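Long-range contacts in SG7.AF (Anopheles freeborni, PDB 6XL7), which is a mosquito salivary protein that inhibits the alternative pathway of host complement by acting on the activated C3 convertase C3bBb: residues E71-G76 with D90-A95; A29-Q34 with S98-L103. One frame throughout, in Å; residues are numbered along the deposited sequence.

Contact 1 of 2, residues E71-G76 with D90-A95; sequences ETFYAG and DCLEAA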
loop_
_atom_site.group_PDB
_atom_site.type_symbol
_atom_site.label_atom_id
_atom_site.label_comp_id
_atom_site.label_asym_id
_atom_site.label_seq_id
_atom_site.Cartn_x
_atom_site.Cartn_y
_atom_site.Cartn_z
ATOM N N GLU A 71 -7.699 -5.853 1.463
ATOM C CA GLU A 71 -8.878 -6.717 1.516
ATOM C C GLU A 71 -9.529 -6.662 2.891
ATOM O O GLU A 71 -10.762 -6.726 3.011
ATOM C CB GLU A 71 -8.526 -8.160 1.147
ATOM C CG GLU A 71 -8.336 -8.403 -0.351
ATOM C CD GLU A 71 -9.488 -7.866 -1.186
ATOM O OE1 GLU A 71 -10.607 -8.410 -1.091
ATOM O OE2 GLU A 71 -9.250 -6.910 -1.948
ATOM N N THR A 72 -8.717 -6.536 3.945
ATOM C CA THR A 72 -9.258 -6.448 5.297
ATOM C C THR A 72 -10.050 -5.158 5.476
ATOM O O THR A 72 -11.147 -5.172 6.052
ATOM C CB THR A 72 -8.110 -6.557 6.307
ATOM O OG1 THR A 72 -7.453 -7.818 6.152
ATOM C CG2 THR A 72 -8.626 -6.462 7.730
ATOM N N PHE A 73 -9.517 -4.040 4.975
ATOM C CA PHE A 73 -10.243 -2.774 4.969
ATOM C C PHE A 73 -11.560 -2.909 4.220
ATOM O O PHE A 73 -12.615 -2.483 4.713
ATOM C CB PHE A 73 -9.341 -1.728 4.318
ATOM C CG PHE A 73 -9.923 -0.347 4.252
ATOM C CD1 PHE A 73 -10.674 0.189 5.291
ATOM C CD2 PHE A 73 -9.667 0.453 3.141
ATOM C CE1 PHE A 73 -11.180 1.488 5.210
ATOM C CE2 PHE A 73 -10.158 1.738 3.067
ATOM C CZ PHE A 73 -10.915 2.257 4.099
ATOM N N TYR A 74 -11.528 -3.523 3.030
ATOM C CA TYR A 74 -12.760 -3.692 2.264
ATOM C C TYR A 74 -13.776 -4.529 3.027
ATOM O O TYR A 74 -14.975 -4.228 3.006
ATOM C CB TYR A 74 -12.485 -4.292 0.881
ATOM C CG TYR A 74 -13.763 -4.431 0.080
ATOM C CD1 TYR A 74 -14.423 -3.301 -0.387
ATOM C CD2 TYR A 74 -14.340 -5.676 -0.165
ATOM C CE1 TYR A 74 -15.611 -3.397 -1.092
ATOM C CE2 TYR A 74 -15.540 -5.787 -0.884
ATOM C CZ TYR A 74 -16.167 -4.636 -1.335
ATOM O OH TYR A 74 -17.355 -4.720 -2.044
ATOM N N ALA A 75 -13.321 -5.588 3.702
ATOM C CA ALA A 75 -14.232 -6.398 4.498
ATOM C C ALA A 75 -14.919 -5.552 5.564
ATOM O O ALA A 75 -16.133 -5.671 5.783
ATOM C CB ALA A 75 -13.462 -7.564 5.128
ATOM N N GLY A 76 -14.160 -4.675 6.234
ATOM C CA GLY A 76 -14.748 -3.828 7.264
ATOM C C GLY A 76 -15.714 -2.791 6.723
ATOM O O GLY A 76 -16.628 -2.367 7.436
ATOM N N ASP A 90 -20.077 5.178 7.569
ATOM C CA ASP A 90 -19.751 4.857 8.956
ATOM C C ASP A 90 -18.939 3.570 9.059
ATOM O O ASP A 90 -17.985 3.501 9.840
ATOM C CB ASP A 90 -21.016 4.803 9.815
ATOM C CG ASP A 90 -21.628 6.181 10.049
ATOM O OD1 ASP A 90 -20.870 7.172 10.082
ATOM O OD2 ASP A 90 -22.863 6.261 10.217
ATOM N N CYS A 91 -19.284 2.543 8.277
ATOM C CA CYS A 91 -18.426 1.354 8.238
ATOM C C CYS A 91 -17.027 1.703 7.756
ATOM O O CYS A 91 -16.029 1.247 8.328
ATOM C CB CYS A 91 -19.001 0.273 7.318
ATOM S SG CYS A 91 -20.511 -0.543 7.934
ATOM N N LEU A 92 -16.938 2.509 6.695
ATOM C CA LEU A 92 -15.642 2.884 6.138
ATOM C C LEU A 92 -14.788 3.594 7.181
ATOM O O LEU A 92 -13.618 3.248 7.381
ATOM C CB LEU A 92 -15.868 3.797 4.934
ATOM C CG LEU A 92 -14.649 4.076 4.062
ATOM C CD1 LEU A 92 -14.170 2.803 3.400
ATOM C CD2 LEU A 92 -15.015 5.100 3.013
ATOM N N GLU A 93 -15.361 4.590 7.860
ATOM C CA GLU A 93 -14.589 5.386 8.806
ATOM C C GLU A 93 -14.184 4.566 10.023
ATOM O O GLU A 93 -13.125 4.812 10.609
ATOM C CB GLU A 93 -15.376 6.637 9.204
ATOM C CG GLU A 93 -15.578 7.579 8.029
ATOM C CD GLU A 93 -16.277 8.871 8.407
ATOM O OE1 GLU A 93 -16.185 9.833 7.621
ATOM O OE2 GLU A 93 -16.922 8.935 9.473
ATOM N N ALA A 94 -14.994 3.580 10.401
ATOM C CA ALA A 94 -14.634 2.730 11.530
ATOM C C ALA A 94 -13.469 1.804 11.202
ATOM O O ALA A 94 -12.757 1.371 12.116
ATOM C CB ALA A 94 -15.850 1.924 11.983
ATOM N N ALA A 95 -13.270 1.479 9.924
ATOM C CA ALA A 95 -12.212 0.562 9.510
ATOM C C ALA A 95 -10.973 1.278 8.990
ATOM O O ALA A 95 -9.915 0.646 8.872
ATOM C CB ALA A 95 -12.732 -0.385 8.418
HETATM O O HOH W 1 -16.154 -1.179 9.880
#

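Contact 2 of 2, residues A29-Q34 with S98-L103; sequences AKFGVQ and SYLTAL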
loop_
_atom_site.group_PDB
_atom_site.type_symbol
_atom_site.label_atom_id
_atom_site.label_comp_id
_atom_site.label_asym_id
_atom_site.label_seq_id
_atom_site.Cartn_x
_atom_site.Cartn_y
_atom_site.Cartn_z
ATOM N N ALA A 29 -9.217 3.789 -0.083
ATOM C CA ALA A 29 -8.212 2.744 -0.259
ATOM C C ALA A 29 -7.001 3.269 -1.018
ATOM O O ALA A 29 -5.855 3.042 -0.612
ATOM C CB ALA A 29 -8.823 1.548 -0.976
ATOM N N LYS A 30 -7.242 4.001 -2.108
ATOM C CA LYS A 30 -6.145 4.552 -2.897
ATOM C C LYS A 30 -5.386 5.618 -2.127
ATOM O O LYS A 30 -4.146 5.652 -2.169
ATOM C CB LYS A 30 -6.673 5.090 -4.224
ATOM C CG LYS A 30 -7.172 3.999 -5.153
ATOM C CD LYS A 30 -7.868 4.597 -6.379
ATOM C CE LYS A 30 -8.490 3.509 -7.233
ATOM N NZ LYS A 30 -9.274 4.070 -8.370
ATOM N N PHE A 31 -6.094 6.490 -1.404
ATOM C CA PHE A 31 -5.413 7.510 -0.609
ATOM C C PHE A 31 -4.487 6.880 0.417
ATOM O O PHE A 31 -3.377 7.367 0.653
ATOM C CB PHE A 31 -6.428 8.408 0.107
ATOM C CG PHE A 31 -5.849 9.140 1.292
ATOM C CD1 PHE A 31 -5.078 10.279 1.106
ATOM C CD2 PHE A 31 -6.056 8.681 2.586
ATOM C CE1 PHE A 31 -4.527 10.948 2.183
ATOM C CE2 PHE A 31 -5.510 9.347 3.670
ATOM C CZ PHE A 31 -4.747 10.484 3.469
ATOM N N GLY A 32 -4.938 5.797 1.055
ATOM C CA GLY A 32 -4.094 5.141 2.039
ATOM C C GLY A 32 -2.783 4.671 1.443
ATOM O O GLY A 32 -1.710 4.913 2.002
ATOM N N VAL A 33 -2.855 3.987 0.301
ATOM C CA VAL A 33 -1.638 3.497 -0.345
ATOM C C VAL A 33 -0.756 4.664 -0.778
ATOM O O VAL A 33 0.470 4.626 -0.598
ATOM C CB VAL A 33 -1.989 2.554 -1.514
ATOM C CG1 VAL A 33 -0.739 2.207 -2.321
ATOM C CG2 VAL A 33 -2.631 1.288 -0.990
ATOM N N GLN A 34 -1.361 5.717 -1.333
ATOM C CA GLN A 34 -0.582 6.869 -1.791
ATOM C C GLN A 34 0.146 7.537 -0.635
ATOM O O GLN A 34 1.341 7.853 -0.731
ATOM C CB GLN A 34 -1.503 7.900 -2.454
ATOM C CG GLN A 34 -2.189 7.468 -3.742
ATOM C CD GLN A 34 -3.341 8.381 -4.159
ATOM O OE1 GLN A 34 -4.016 8.984 -3.320
ATOM N NE2 GLN A 34 -3.576 8.471 -5.461
ATOM N N SER A 98 -7.329 1.669 11.257
ATOM C CA SER A 98 -6.492 0.474 11.322
ATOM C C SER A 98 -5.885 0.135 9.968
ATOM O O SER A 98 -4.769 -0.397 9.910
ATOM C CB SER A 98 -7.252 -0.710 11.919
ATOM O OG SER A 98 -8.381 -1.052 11.157
ATOM N N TYR A 99 -6.583 0.464 8.879
ATOM C CA TYR A 99 -6.015 0.321 7.541
ATOM C C TYR A 99 -4.769 1.182 7.397
ATOM O O TYR A 99 -3.705 0.699 6.990
ATOM C CB TYR A 99 -7.080 0.738 6.524
ATOM C CG TYR A 99 -6.642 0.784 5.081
ATOM C CD1 TYR A 99 -6.174 -0.358 4.441
ATOM C CD2 TYR A 99 -6.747 1.971 4.347
ATOM C CE1 TYR A 99 -5.797 -0.318 3.101
ATOM C CE2 TYR A 99 -6.369 2.023 3.021
ATOM C CZ TYR A 99 -5.897 0.876 2.405
ATOM O OH TYR A 99 -5.515 0.873 1.073
ATOM N N LEU A 100 -4.880 2.465 7.729
ATOM C CA LEU A 100 -3.746 3.373 7.577
ATOM C C LEU A 100 -2.576 2.956 8.462
ATOM O O LEU A 100 -1.420 2.968 8.016
ATOM C CB LEU A 100 -4.186 4.796 7.903
ATOM C CG LEU A 100 -5.262 5.364 6.974
ATOM C CD1 LEU A 100 -5.650 6.756 7.413
ATOM C CD2 LEU A 100 -4.783 5.378 5.526
ATOM N N THR A 101 -2.850 2.585 9.717
ATOM C CA THR A 101 -1.796 2.113 10.614
ATOM C C THR A 101 -1.105 0.873 10.055
ATOM O O THR A 101 0.129 0.765 10.106
ATOM C CB THR A 101 -2.376 1.820 11.996
ATOM O OG1 THR A 101 -2.900 3.029 12.563
ATOM C CG2 THR A 101 -1.317 1.244 12.918
ATOM N N ALA A 102 -1.876 -0.065 9.504
ATOM C CA ALA A 102 -1.276 -1.280 8.969
ATOM C C ALA A 102 -0.403 -0.966 7.759
ATOM O O ALA A 102 0.669 -1.567 7.590
ATOM C CB ALA A 102 -2.368 -2.295 8.625
ATOM N N LEU A 103 -0.834 -0.033 6.906
ATOM C CA LEU A 103 -0.000 0.367 5.773
ATOM C C LEU A 103 1.279 1.023 6.261
ATOM O O LEU A 103 2.353 0.813 5.683
ATOM C CB LEU A 103 -0.758 1.319 4.850
ATOM C CG LEU A 103 -1.963 0.739 4.104
ATOM C CD1 LEU A 103 -2.605 1.818 3.252
ATOM C CD2 LEU A 103 -1.594 -0.472 3.247
#

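Contact 1 of 2, residues E71-G76 with D90-A95
F73 bridges from helix 56-77 to L92 and A95 on helix 89-113, and its side chain supplies most of what the first segment contributes. With CG anti to the backbone N (chi1 -179°), the phenyl reaches across the gap although its CB does not itself aim at the partner segment. Followed outward, the CB carbon rests on the ring of Y99, one turn beyond A95. Next, CD1 meets A95: the methyl CB lies in the plane of the phenyl, at its edge, 3.8 Å from CD1, and the carbonyl O of A95 is at a similar distance. CE1 comes edge-on to the carbonyl O of L92 at 3.7 Å, a contact made in the ring plane. At the tip, CZ touches CD1 of L92 at 3.4 Å, and the two side chains cross obliquely. L92 continues onto V24, Y25 and S28 of helix 23-46, which also borders the F73 ring. The segment axes approach to 8.8 Å at 140°; here the segments run roughly antiparallel inside the helical Aegyptin C-terminal domain, and the contact lies near the long connection between the two helices. There the backbones come close: the CA atoms of G76 and A95 are 5.5 Å apart, with no side chain on G76 to separate them. The carbonyl O of G76 lies 3.6 Å from CB of C91. Polar coupling is indirect, because one water donates both to G76 O at 2.8 Å and to C91 O at 2.9 Å. Within its own helix C91 O accepts a weak bond from A95 N, and the water is a second donor. The SG of C91 is joined to C81, which ties the connection after helix 56-77 to the start of helix 89-113.

Contact 2 of 2, residues A29-Q34 with S98-L103
Y99 extends from helix 89-113 toward A29 and ends in a hydrogen bond, its OH donating to the carbonyl O of A29 at 2.8 Å. Its chi1 of 174° swings the ring away from the backbone N, so that it spans the gap and brings A29 O to its edge, in plane. With a C=O...O angle of 117°, the hydroxyl is well off the C=O direction and also tilted from the carbonyl plane, while V33 N is the second donor, bonding to A29 O at a longer 3.3 Å. This buried oxygen is therefore gripped twice. Beside the bond, CG2 of V33 lies 3.6 Å from Y99 OH.

The tight centre is G32, whose CA is 5.8 Å from that of L100. Its bare backbone admits two leucine tips: CD1 of L103 reaches 3.4 Å from G32 C, and CD2 of L100 comes to 3.6 Å from G32 CA. The same L103 CD1 also sits over one face of the Y99 ring, offset toward the rim, and so connects the aromatic to the glycine.

Packing slackens toward the solvent side. There, in one of the two conformers of the exposed F31, CE2 is 4.4 Å from CD2 of L100, so the contact is loose and uncertain.

The segment axes pass 9.7 Å apart at 29°, running in roughly the same direction, while Y99 and L103 also touch V69 of helix 56-77. Three long helices meeting around shared apolar side chains make up the bundle core of this mainly helical domain.

Both contacts use helix 89-113, which runs roughly antiparallel to helix 56-77 at contact 1 and nearly parallel to helix 23-46 at contact 2. Both are buried, with almost equal areas of 241 and 242 Å². Contact 2, centred about 6 Å from the chain's centre, is deep in the core with the exposed F31 at its edge; contact 1, about 15 Å out, is nearer the end of the fold, by the connection between helices 56-77 and 89-113. The chemistry differs: a bridging water, with C91 also tied by a disulfide to the connecting loop, against a direct hydrogen bond from the Y99 hydroxyl. Stacked F73 and Y99 join the two. Along the sequence, contact 1 is nested within contact 2.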